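Local atomic coordinates of hydroquinone dioxygenase large subunit (Pseudomonas sp., PDB entry 4ZXA), a protein that probably cleaves the aromatic ring of hydroquinone with molecular oxygen, as the large subunit of a two-subunit, iron-dependent dioxygenase with a cupin fold. Residues Glu38-Arg41 against Ala46-Thr49; Phe144-Glu149 against Thr247-Leu252; Ile165-Ile170 against Ser226-Asn231. All coordinates share one frame; numbering follows the deposited sequence.

Interaction 1 of 3, residues Glu38-Arg41 against Ala46-Thr49; sequences ELSR and ARIT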
loop_
_atom_site.group_PDB
_atom_site.type_symbol
_atom_site.label_atom_id
_atom_site.label_comp_id
_atom_site.label_asym_id
_atom_site.label_seq_id
_atom_site.Cartn_x
_atom_site.Cartn_y
_atom_site.Cartn_z
ATOM N N GLU E 38 7.268 -14.566 -15.007
ATOM C CA GLU E 38 8.265 -14.966 -14.037
ATOM C C GLU E 38 7.957 -14.334 -12.696
ATOM O O GLU E 38 7.859 -13.108 -12.579
ATOM C CB GLU E 38 9.659 -14.540 -14.477
ATOM C CG GLU E 38 10.674 -15.651 -14.375
ATOM C CD GLU E 38 11.960 -15.217 -13.712
ATOM O OE1 GLU E 38 11.953 -14.192 -12.987
ATOM O OE2 GLU E 38 12.983 -15.910 -13.918
ATOM N N LEU E 39 7.809 -15.178 -11.686
ATOM C CA LEU E 39 7.566 -14.709 -10.335
ATOM C C LEU E 39 8.763 -14.961 -9.400
ATOM O O LEU E 39 9.161 -16.115 -9.182
ATOM C CB LEU E 39 6.303 -15.373 -9.781
ATOM C CG LEU E 39 5.082 -15.127 -10.665
ATOM C CD1 LEU E 39 4.883 -16.260 -11.649
ATOM C CD2 LEU E 39 3.841 -14.934 -9.795
ATOM N N SER E 40 9.326 -13.884 -8.850
ATOM C CA SER E 40 10.396 -14.006 -7.865
ATOM C C SER E 40 10.158 -13.037 -6.724
ATOM O O SER E 40 9.387 -12.094 -6.867
ATOM C CB SER E 40 11.743 -13.691 -8.499
ATOM O OG SER E 40 11.837 -12.310 -8.785
ATOM N N ARG E 41 10.834 -13.255 -5.605
ATOM C CA ARG E 41 10.740 -12.342 -4.478
ATOM C C ARG E 41 12.104 -12.126 -3.843
ATOM O O ARG E 41 12.965 -12.995 -3.891
ATOM C CB ARG E 41 9.750 -12.868 -3.438
ATOM C CG ARG E 41 10.347 -13.838 -2.442
ATOM C CD ARG E 41 9.650 -13.757 -1.100
ATOM N NE ARG E 41 10.101 -12.614 -0.315
ATOM C CZ ARG E 41 9.706 -12.354 0.925
ATOM N NH1 ARG E 41 8.848 -13.154 1.533
ATOM N NH2 ARG E 41 10.171 -11.291 1.559
ATOM N N ALA E 46 7.722 -8.949 -3.914
ATOM C CA ALA E 46 7.416 -9.881 -4.985
ATOM C C ALA E 46 7.631 -9.135 -6.296
ATOM O O ALA E 46 7.341 -7.937 -6.404
ATOM C CB ALA E 46 5.979 -10.368 -4.883
ATOM N N ARG E 47 8.145 -9.838 -7.293
ATOM C CA ARG E 47 8.396 -9.225 -8.576
ATOM C C ARG E 47 7.845 -10.086 -9.691
ATOM O O ARG E 47 8.112 -11.279 -9.743
ATOM C CB ARG E 47 9.889 -9.024 -8.767
ATOM C CG ARG E 47 10.248 -8.524 -10.159
ATOM C CD ARG E 47 11.738 -8.461 -10.315
ATOM N NE ARG E 47 12.118 -7.899 -11.594
ATOM C CZ ARG E 47 13.257 -8.188 -12.210
ATOM N NH1 ARG E 47 14.106 -9.041 -11.648
ATOM N NH2 ARG E 47 13.541 -7.636 -13.386
ATOM N N ILE E 48 7.082 -9.469 -10.588
ATOM C CA ILE E 48 6.459 -10.182 -11.691
ATOM C C ILE E 48 6.993 -9.633 -12.983
ATOM O O ILE E 48 6.966 -8.429 -13.183
ATOM C CB ILE E 48 4.928 -9.977 -11.703
ATOM C CG1 ILE E 48 4.339 -10.315 -10.337
ATOM C CG2 ILE E 48 4.266 -10.827 -12.800
ATOM C CD1 ILE E 48 4.608 -11.743 -9.959
ATOM N N THR E 49 7.468 -10.506 -13.867
ATOM C CA THR E 49 7.868 -10.072 -15.200
ATOM C C THR E 49 6.995 -10.718 -16.269
ATOM O O THR E 49 6.386 -11.760 -16.034
ATOM C CB THR E 49 9.360 -10.361 -15.504
ATOM O OG1 THR E 49 9.594 -11.774 -15.521
ATOM C CG2 THR E 49 10.258 -9.706 -14.475
HETATM O O HOH W 1 10.652 -11.716 -11.447
#

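Interaction 2 of 3, residues Phe144-Glu149 against Thr247-Leu252; sequences FAAPEE and TEEFIL. With H8N (4-hydroxybenzonitrile), chain J.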
loop_
_atom_site.group_PDB
_atom_site.type_symbol
_atom_site.label_atom_id
_atom_site.label_comp_id
_atom_site.label_asym_id
_atom_site.label_seq_id
_atom_site.Cartn_x
_atom_site.Cartn_y
_atom_site.Cartn_z
ATOM N N PHE E 144 -2.940 -15.018 6.398
ATOM C CA PHE E 144 -4.378 -15.030 6.637
ATOM C C PHE E 144 -4.810 -14.141 7.814
ATOM O O PHE E 144 -5.992 -14.052 8.138
ATOM C CB PHE E 144 -4.827 -16.457 6.903
ATOM C CG PHE E 144 -5.708 -17.026 5.838
ATOM C CD1 PHE E 144 -5.517 -18.324 5.392
ATOM C CD2 PHE E 144 -6.746 -16.280 5.309
ATOM C CE1 PHE E 144 -6.329 -18.854 4.429
ATOM C CE2 PHE E 144 -7.578 -16.815 4.341
ATOM C CZ PHE E 144 -7.365 -18.101 3.905
ATOM N N ALA E 145 -3.848 -13.485 8.446
ATOM C CA ALA E 145 -4.121 -12.713 9.647
ATOM C C ALA E 145 -3.910 -11.223 9.424
ATOM O O ALA E 145 -3.227 -10.824 8.483
ATOM C CB ALA E 145 -3.242 -13.196 10.780
ATOM N N ALA E 146 -4.509 -10.411 10.292
ATOM C CA ALA E 146 -4.283 -8.970 10.278
ATOM C C ALA E 146 -2.884 -8.664 10.773
ATOM O O ALA E 146 -2.263 -9.485 11.453
ATOM C CB ALA E 146 -5.300 -8.257 11.135
ATOM N N PRO E 147 -2.376 -7.480 10.419
ATOM C CA PRO E 147 -0.990 -7.126 10.731
ATOM C C PRO E 147 -0.696 -7.156 12.226
ATOM O O PRO E 147 0.349 -7.647 12.631
ATOM C CB PRO E 147 -0.859 -5.717 10.153
ATOM C CG PRO E 147 -1.855 -5.704 9.014
ATOM C CD PRO E 147 -3.002 -6.528 9.486
ATOM N N GLU E 148 -1.619 -6.651 13.031
ATOM C CA GLU E 148 -1.459 -6.643 14.484
ATOM C C GLU E 148 -1.350 -8.046 15.078
ATOM O O GLU E 148 -0.985 -8.213 16.242
ATOM C CB GLU E 148 -2.621 -5.885 15.135
ATOM C CG GLU E 148 -2.429 -4.389 15.153
ATOM C CD GLU E 148 -1.273 -3.984 16.040
ATOM O OE1 GLU E 148 -1.517 -3.723 17.241
ATOM O OE2 GLU E 148 -0.124 -3.931 15.539
ATOM N N GLU E 149 -1.662 -9.051 14.267
ATOM C CA GLU E 149 -1.709 -10.431 14.738
ATOM C C GLU E 149 -0.517 -11.273 14.324
ATOM O O GLU E 149 -0.402 -12.425 14.726
ATOM C CB GLU E 149 -2.932 -11.139 14.162
ATOM C CG GLU E 149 -4.286 -10.663 14.600
ATOM C CD GLU E 149 -5.373 -11.597 14.081
ATOM O OE1 GLU E 149 -5.573 -11.682 12.847
ATOM O OE2 GLU E 149 -6.010 -12.274 14.908
ATOM N N THR E 247 -14.848 -12.839 9.423
ATOM C CA THR E 247 -14.425 -11.770 10.307
ATOM C C THR E 247 -13.373 -10.925 9.603
ATOM O O THR E 247 -12.359 -11.442 9.154
ATOM C CB THR E 247 -13.898 -12.327 11.646
ATOM O OG1 THR E 247 -12.707 -13.085 11.420
ATOM C CG2 THR E 247 -14.955 -13.239 12.278
ATOM N N GLU E 248 -13.629 -9.625 9.504
ATOM C CA GLU E 248 -12.817 -8.730 8.699
ATOM C C GLU E 248 -12.034 -7.743 9.555
ATOM O O GLU E 248 -12.581 -7.082 10.442
ATOM C CB GLU E 248 -13.694 -7.960 7.699
ATOM C CG GLU E 248 -14.924 -8.707 7.216
ATOM C CD GLU E 248 -14.616 -9.882 6.296
ATOM O OE1 GLU E 248 -13.726 -10.705 6.619
ATOM O OE2 GLU E 248 -15.285 -9.990 5.242
ATOM N N GLU E 249 -10.737 -7.663 9.297
ATOM C CA GLU E 249 -9.871 -6.715 9.979
ATOM C C GLU E 249 -8.941 -6.061 8.966
ATOM O O GLU E 249 -8.549 -6.685 7.987
ATOM C CB GLU E 249 -9.074 -7.397 11.089
ATOM C CG GLU E 249 -8.478 -6.429 12.088
ATOM C CD GLU E 249 -7.847 -7.116 13.273
ATOM O OE1 GLU E 249 -8.182 -8.282 13.541
ATOM O OE2 GLU E 249 -7.011 -6.486 13.941
ATOM N N PHE E 250 -8.570 -4.811 9.220
ATOM C CA PHE E 250 -7.718 -4.067 8.305
ATOM C C PHE E 250 -8.343 -3.890 6.921
ATOM O O PHE E 250 -9.466 -3.416 6.794
ATOM C CB PHE E 250 -6.352 -4.748 8.187
ATOM C CG PHE E 250 -5.284 -3.872 7.607
ATOM C CD1 PHE E 250 -5.156 -2.558 8.009
ATOM C CD2 PHE E 250 -4.406 -4.364 6.659
ATOM C CE1 PHE E 250 -4.174 -1.752 7.477
ATOM C CE2 PHE E 250 -3.425 -3.560 6.126
ATOM C CZ PHE E 250 -3.309 -2.256 6.535
ATOM N N ILE E 251 -7.590 -4.240 5.887
ATOM C CA ILE E 251 -8.034 -4.053 4.513
ATOM C C ILE E 251 -8.193 -5.349 3.731
ATOM O O ILE E 251 -7.316 -6.201 3.760
ATOM C CB ILE E 251 -7.033 -3.172 3.733
ATOM C CG1 ILE E 251 -6.651 -1.937 4.546
ATOM C CG2 ILE E 251 -7.597 -2.774 2.381
ATOM C CD1 ILE E 251 -5.511 -1.157 3.954
ATOM N N LEU E 252 -9.312 -5.490 3.027
ATOM C CA LEU E 252 -9.482 -6.603 2.085
ATOM C C LEU E 252 -8.205 -6.732 1.234
ATOM O O LEU E 252 -7.806 -5.792 0.553
ATOM C CB LEU E 252 -10.698 -6.359 1.181
ATOM C CG LEU E 252 -11.011 -7.443 0.141
ATOM C CD1 LEU E 252 -11.392 -8.774 0.803
ATOM C CD2 LEU E 252 -12.105 -6.989 -0.828
HETATM N NAA H8N J . -15.974 -9.371 -2.869
HETATM C CAC H8N J . -15.683 -9.731 -1.823
HETATM C CAI H8N J . -15.337 -10.177 -0.442
HETATM C CAF H8N J . -15.945 -9.535 0.629
HETATM C CAD H8N J . -15.646 -9.920 1.933
HETATM C CAH H8N J . -14.736 -10.949 2.118
HETATM O OAB H8N J . -14.424 -11.328 3.396
HETATM C CAE H8N J . -14.125 -11.593 1.048
HETATM C CAG H8N J . -14.432 -11.204 -0.247
#

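Interaction 3 of 3, residues Ile165-Ile170 against Ser226-Asn231; sequences IERFRI and SDVTWN. With H8N (4-hydroxybenzonitrile), chain J.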
loop_
_atom_site.group_PDB
_atom_site.type_symbol
_atom_site.label_atom_id
_atom_site.label_comp_id
_atom_site.label_asym_id
_atom_site.label_seq_id
_atom_site.Cartn_x
_atom_site.Cartn_y
_atom_site.Cartn_z
ATOM N N ILE E 165 -0.856 -21.639 5.896
ATOM C CA ILE E 165 -1.247 -21.603 4.500
ATOM C C ILE E 165 -2.010 -22.846 4.034
ATOM O O ILE E 165 -2.690 -22.799 3.012
ATOM C CB ILE E 165 -0.055 -21.322 3.576
ATOM C CG1 ILE E 165 0.994 -22.411 3.722
ATOM C CG2 ILE E 165 0.546 -19.949 3.894
ATOM C CD1 ILE E 165 1.983 -22.438 2.577
ATOM N N GLU E 166 -1.905 -23.951 4.760
ATOM C CA GLU E 166 -2.683 -25.145 4.406
ATOM C C GLU E 166 -3.728 -25.441 5.465
ATOM O O GLU E 166 -3.681 -26.475 6.132
ATOM C CB GLU E 166 -1.799 -26.383 4.251
ATOM C CG GLU E 166 -0.602 -26.249 3.336
ATOM C CD GLU E 166 0.184 -27.546 3.274
ATOM O OE1 GLU E 166 1.402 -27.535 3.537
ATOM O OE2 GLU E 166 -0.429 -28.589 2.978
ATOM N N ARG E 167 -4.674 -24.535 5.641
ATOM C CA ARG E 167 -5.726 -24.793 6.599
ATOM C C ARG E 167 -6.722 -25.784 5.996
ATOM O O ARG E 167 -7.359 -25.510 4.989
ATOM C CB ARG E 167 -6.369 -23.484 7.071
ATOM C CG ARG E 167 -5.655 -22.863 8.305
ATOM C CD ARG E 167 -5.518 -21.354 8.187
ATOM N NE ARG E 167 -5.243 -20.699 9.466
ATOM C CZ ARG E 167 -4.438 -19.644 9.607
ATOM N NH1 ARG E 167 -3.826 -19.152 8.544
ATOM N NH2 ARG E 167 -4.227 -19.086 10.798
ATOM N N PHE E 168 -6.801 -26.965 6.592
ATOM C CA PHE E 168 -7.747 -27.983 6.153
ATOM C C PHE E 168 -9.103 -27.664 6.755
ATOM O O PHE E 168 -9.211 -27.400 7.958
ATOM C CB PHE E 168 -7.287 -29.364 6.614
ATOM C CG PHE E 168 -8.198 -30.483 6.205
ATOM C CD1 PHE E 168 -9.321 -30.799 6.961
ATOM C CD2 PHE E 168 -7.925 -31.235 5.076
ATOM C CE1 PHE E 168 -10.156 -31.831 6.591
ATOM C CE2 PHE E 168 -8.755 -32.273 4.705
ATOM C CZ PHE E 168 -9.870 -32.574 5.458
ATOM N N ARG E 169 -10.139 -27.682 5.924
ATOM C CA ARG E 169 -11.481 -27.378 6.404
ATOM C C ARG E 169 -12.476 -28.427 5.930
ATOM O O ARG E 169 -12.577 -28.693 4.739
ATOM C CB ARG E 169 -11.917 -25.982 5.927
ATOM C CG ARG E 169 -10.976 -24.828 6.326
ATOM C CD ARG E 169 -11.060 -23.659 5.314
ATOM N NE ARG E 169 -10.055 -22.613 5.546
ATOM C CZ ARG E 169 -9.572 -21.797 4.605
ATOM N NH1 ARG E 169 -9.983 -21.882 3.339
ATOM N NH2 ARG E 169 -8.663 -20.888 4.934
ATOM N N ILE E 170 -13.218 -29.021 6.856
ATOM C CA ILE E 170 -14.359 -29.830 6.449
ATOM C C ILE E 170 -15.413 -28.913 5.822
ATOM O O ILE E 170 -15.802 -27.915 6.413
ATOM C CB ILE E 170 -15.003 -30.574 7.634
ATOM C CG1 ILE E 170 -14.094 -31.689 8.133
ATOM C CG2 ILE E 170 -16.360 -31.146 7.228
ATOM C CD1 ILE E 170 -14.628 -32.406 9.358
ATOM N N SER E 226 -12.954 -17.234 14.973
ATOM C CA SER E 226 -12.329 -17.293 13.655
ATOM C C SER E 226 -10.865 -16.876 13.702
ATOM O O SER E 226 -10.538 -15.831 14.248
ATOM C CB SER E 226 -13.078 -16.402 12.664
ATOM O OG SER E 226 -12.372 -16.316 11.433
ATOM N N ASP E 227 -9.997 -17.680 13.101
ATOM C CA ASP E 227 -8.548 -17.453 13.158
ATOM C C ASP E 227 -7.991 -16.862 11.868
ATOM O O ASP E 227 -6.770 -16.783 11.699
ATOM C CB ASP E 227 -7.814 -18.764 13.456
ATOM C CG ASP E 227 -8.114 -19.846 12.422
ATOM O OD1 ASP E 227 -9.312 -20.056 12.091
ATOM O OD2 ASP E 227 -7.153 -20.482 11.932
ATOM N N VAL E 228 -8.877 -16.456 10.961
ATOM C CA VAL E 228 -8.469 -15.872 9.677
ATOM C C VAL E 228 -9.327 -14.660 9.367
ATOM O O VAL E 228 -10.429 -14.524 9.890
ATOM C CB VAL E 228 -8.610 -16.877 8.505
ATOM C CG1 VAL E 228 -7.784 -18.121 8.766
ATOM C CG2 VAL E 228 -10.076 -17.248 8.287
ATOM N N THR E 229 -8.827 -13.781 8.512
ATOM C CA THR E 229 -9.592 -12.609 8.099
ATOM C C THR E 229 -9.936 -12.624 6.608
ATOM O O THR E 229 -9.273 -13.276 5.813
ATOM C CB THR E 229 -8.843 -11.316 8.410
ATOM O OG1 THR E 229 -7.637 -11.279 7.636
ATOM C CG2 THR E 229 -8.509 -11.252 9.871
ATOM N N TRP E 230 -10.984 -11.894 6.248
ATOM C CA TRP E 230 -11.448 -11.826 4.867
ATOM C C TRP E 230 -11.522 -13.210 4.226
ATOM O O TRP E 230 -10.851 -13.496 3.216
ATOM C CB TRP E 230 -10.570 -10.883 4.080
ATOM C CG TRP E 230 -10.428 -9.544 4.753
ATOM C CD1 TRP E 230 -9.401 -9.133 5.548
ATOM C CD2 TRP E 230 -11.350 -8.454 4.689
ATOM N NE1 TRP E 230 -9.615 -7.845 5.976
ATOM C CE2 TRP E 230 -10.811 -7.407 5.466
ATOM C CE3 TRP E 230 -12.578 -8.253 4.051
ATOM C CZ2 TRP E 230 -11.456 -6.175 5.608
ATOM C CZ3 TRP E 230 -13.218 -7.039 4.192
ATOM C CH2 TRP E 230 -12.655 -6.011 4.959
ATOM N N ASN E 231 -12.342 -14.070 4.830
ATOM C CA ASN E 231 -12.526 -15.418 4.327
ATOM C C ASN E 231 -13.936 -15.971 4.514
ATOM O O ASN E 231 -14.205 -16.706 5.461
ATOM C CB ASN E 231 -11.500 -16.360 4.943
ATOM C CG ASN E 231 -11.339 -17.635 4.136
ATOM O OD1 ASN E 231 -11.160 -17.592 2.918
ATOM N ND2 ASN E 231 -11.427 -18.774 4.805
HETATM N NAA H8N J . -15.974 -9.371 -2.869
HETATM C CAC H8N J . -15.683 -9.731 -1.823
HETATM C CAI H8N J . -15.337 -10.177 -0.442
HETATM C CAF H8N J . -15.945 -9.535 0.629
HETATM C CAD H8N J . -15.646 -9.920 1.933
HETATM C CAH H8N J . -14.736 -10.949 2.118
HETATM O OAB H8N J . -14.424 -11.328 3.396
HETATM C CAE H8N J . -14.125 -11.593 1.048
HETATM C CAG H8N J . -14.432 -11.204 -0.247
#

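Interaction 1 of 3, residues Glu38-Arg41 against Ala46-Thr49
Glu38, Ser40 and Arg47 bury the largest areas in this antiparallel beta hairpin, in which Glu38-Arg41 and Ala46-Thr49 run side by side. Glu38 and Thr49 form a hydrogen-bonded pair: Thr49 N donates to Glu38 O at 2.9 Å, in the carbonyl plane, while Glu38 N reaches Thr49 O at 3.1 Å from well above that carbonyl plane. Their side chains lie next to each other and point the same way, with Thr49 OG1 3.0 Å from Glu38 CB. Ser40 and Arg47 make the second hydrogen-bonded pair, Ser40 N donating almost straight to Arg47 O (171°) and Arg47 N donating to Ser40 O in return. Arg47 stretches out fully from CG to NE, its CG anti to the backbone N (chi1 174°); CB stays close to the Ser40 hydroxyl, but the guanidinium leads off, NH2 making a weak bond to Ser58 of the next strand. On the other face Leu39 and Ile48 lie side by side, Leu39 CD2 3.3 Å from Ile48 CD1, and helices 63-75 and 122-136 pack over them through Phe66, Ile132 and Trp136. The face of Glu38, Ser40 and Arg47 carries a water instead. A bend at chi2 brings the Glu38 carboxylate to it, and the water has too few protons for all the acceptors around it, so its donations to Glu38 OE1 and Arg47 O are probably shared. It sits 3.2 Å from Glu38 OE1, 3.1 Å from Arg47 O and 3.0 Å from Ser40 OG.

Interaction 2 of 3, residues Phe144-Glu149 against Thr247-Leu252
Ala146 and Glu249 bring the two backbones nearest, 6.0 Å between their CA atoms, with no hydrogen bond across and 247-252 turning a corner at Phe250. Across from it in the contact, Pro147 begins a short 3-10 segment, 147-149. The Ala146 methyl sits over a face of the Glu249 carboxylate, its CB 3.5 Å almost directly above CD. The chain of Glu249 comes alongside it extended, CG anti to the backbone N (chi1 -163°), and delivers the carboxylate to Arg192 and Arg310 of the same chain and to Tyr44 of a second copy of this subunit. Glu149 OE1 lies 4.3 Å from Glu249 OE1; Arg310, salt-bridged to both, probably offsets their like charges. The same Glu149 OE1 accepts the Ala146 N-H at 3.0 Å on its anti lone pair, and Glu149 OE2 is bonded to Asn191. Pro147 crosses the Phe250 side chain at about a right angle and makes a CH-pi contact, CG 4.1 Å from the ring centroid and 26° off the normal, with Ile251 CG1 over the opposite face. A serine in place of Phe250 would probably leave Pro147 CG without its aromatic face and open a gap between the proline, Ile251 and Tyr44 of the second subunit. Glu248 and Leu252 belong to the 4-hydroxybenzonitrile pocket, Leu252 CD1 lying 3.9 Å from ligand atom CAE. The loop 144-149 rests on helix 63-75 through Phe144 and Pro147, while strand 241-249 pairs with strand 310-318 and, past the corner, strand 251-257 runs beside strand 301-307.

Interaction 3 of 3, residues Ile165-Ile170 against Ser226-Asn231
Arg167 is the first residue of the loop following helix 162-165 to reach 226-231, where its guanidinium forms a salt bridge with the Asp227 carboxylate. NE donates to Asp227 OD2 at 3.1 Å, but the bond is bent to 141°, with the oxygen approached from above the carboxylate plane and the two flat groups turned 62° apart; NH2 adds a weak bond to the same OD2. Val228 passes alongside, pointing the other way, and lays CG1 over one guanidinium face, 3.7 Å above its plane, so one arginine is met at its edge by charge and over its face by a methyl. Arg167 NH1 has a second carboxylate partner in Asp142. Two residues on, Arg169 runs out extended from CG to NE, with CG beside the backbone N (chi1 -56°), and reaches Asn231, whose ND2 lies 3.4 Å above one guanidinium face, off centre; both groups are donors, so this is packing without a bond. Arg167 O lies toward the rim of the opposite face, 4.0 Å above the plane. Asn231 OD1 turns to a weak bond with Trp76. Ser226 OG bonds Val228 O at 3.1 Å, on a lone pair, closing up the bend at Asp227. Beyond it, Trp230 CA approaches the ligand's OAB to 3.4 Å, and Trp230's ring presents its edge to ligand atom CAH. The far end of 226-231 is thus a wall of the 4-hydroxybenzonitrile pocket, which adjoins the cadmium site of His256, Asn258, Glu262 and His303, consistent with the metal sites of cupin enzymes.

Overall arrangement
From the N terminus, interaction 1 comes first and closes only a four-residue loop, a hairpin whose nearest atoms are about 13 Å from interaction 2 and about 11 Å from interaction 3. Interaction 2 then opens at 144-149 and closes almost a hundred residues later at 247-252, joining the N-terminal region to the corner between strands 241-249 and 251-257, which belong to different sheets of the probable cupin part. Within that span interaction 3, a shorter loop, ties the stretch after helix 162-165 to the one after helix 219-224. The two contacts touch where Trp230 NE1 lies 2.6 Å from Glu249 O, probably hydrogen-bonded, and both border the bound 4-hydroxybenzonitrile.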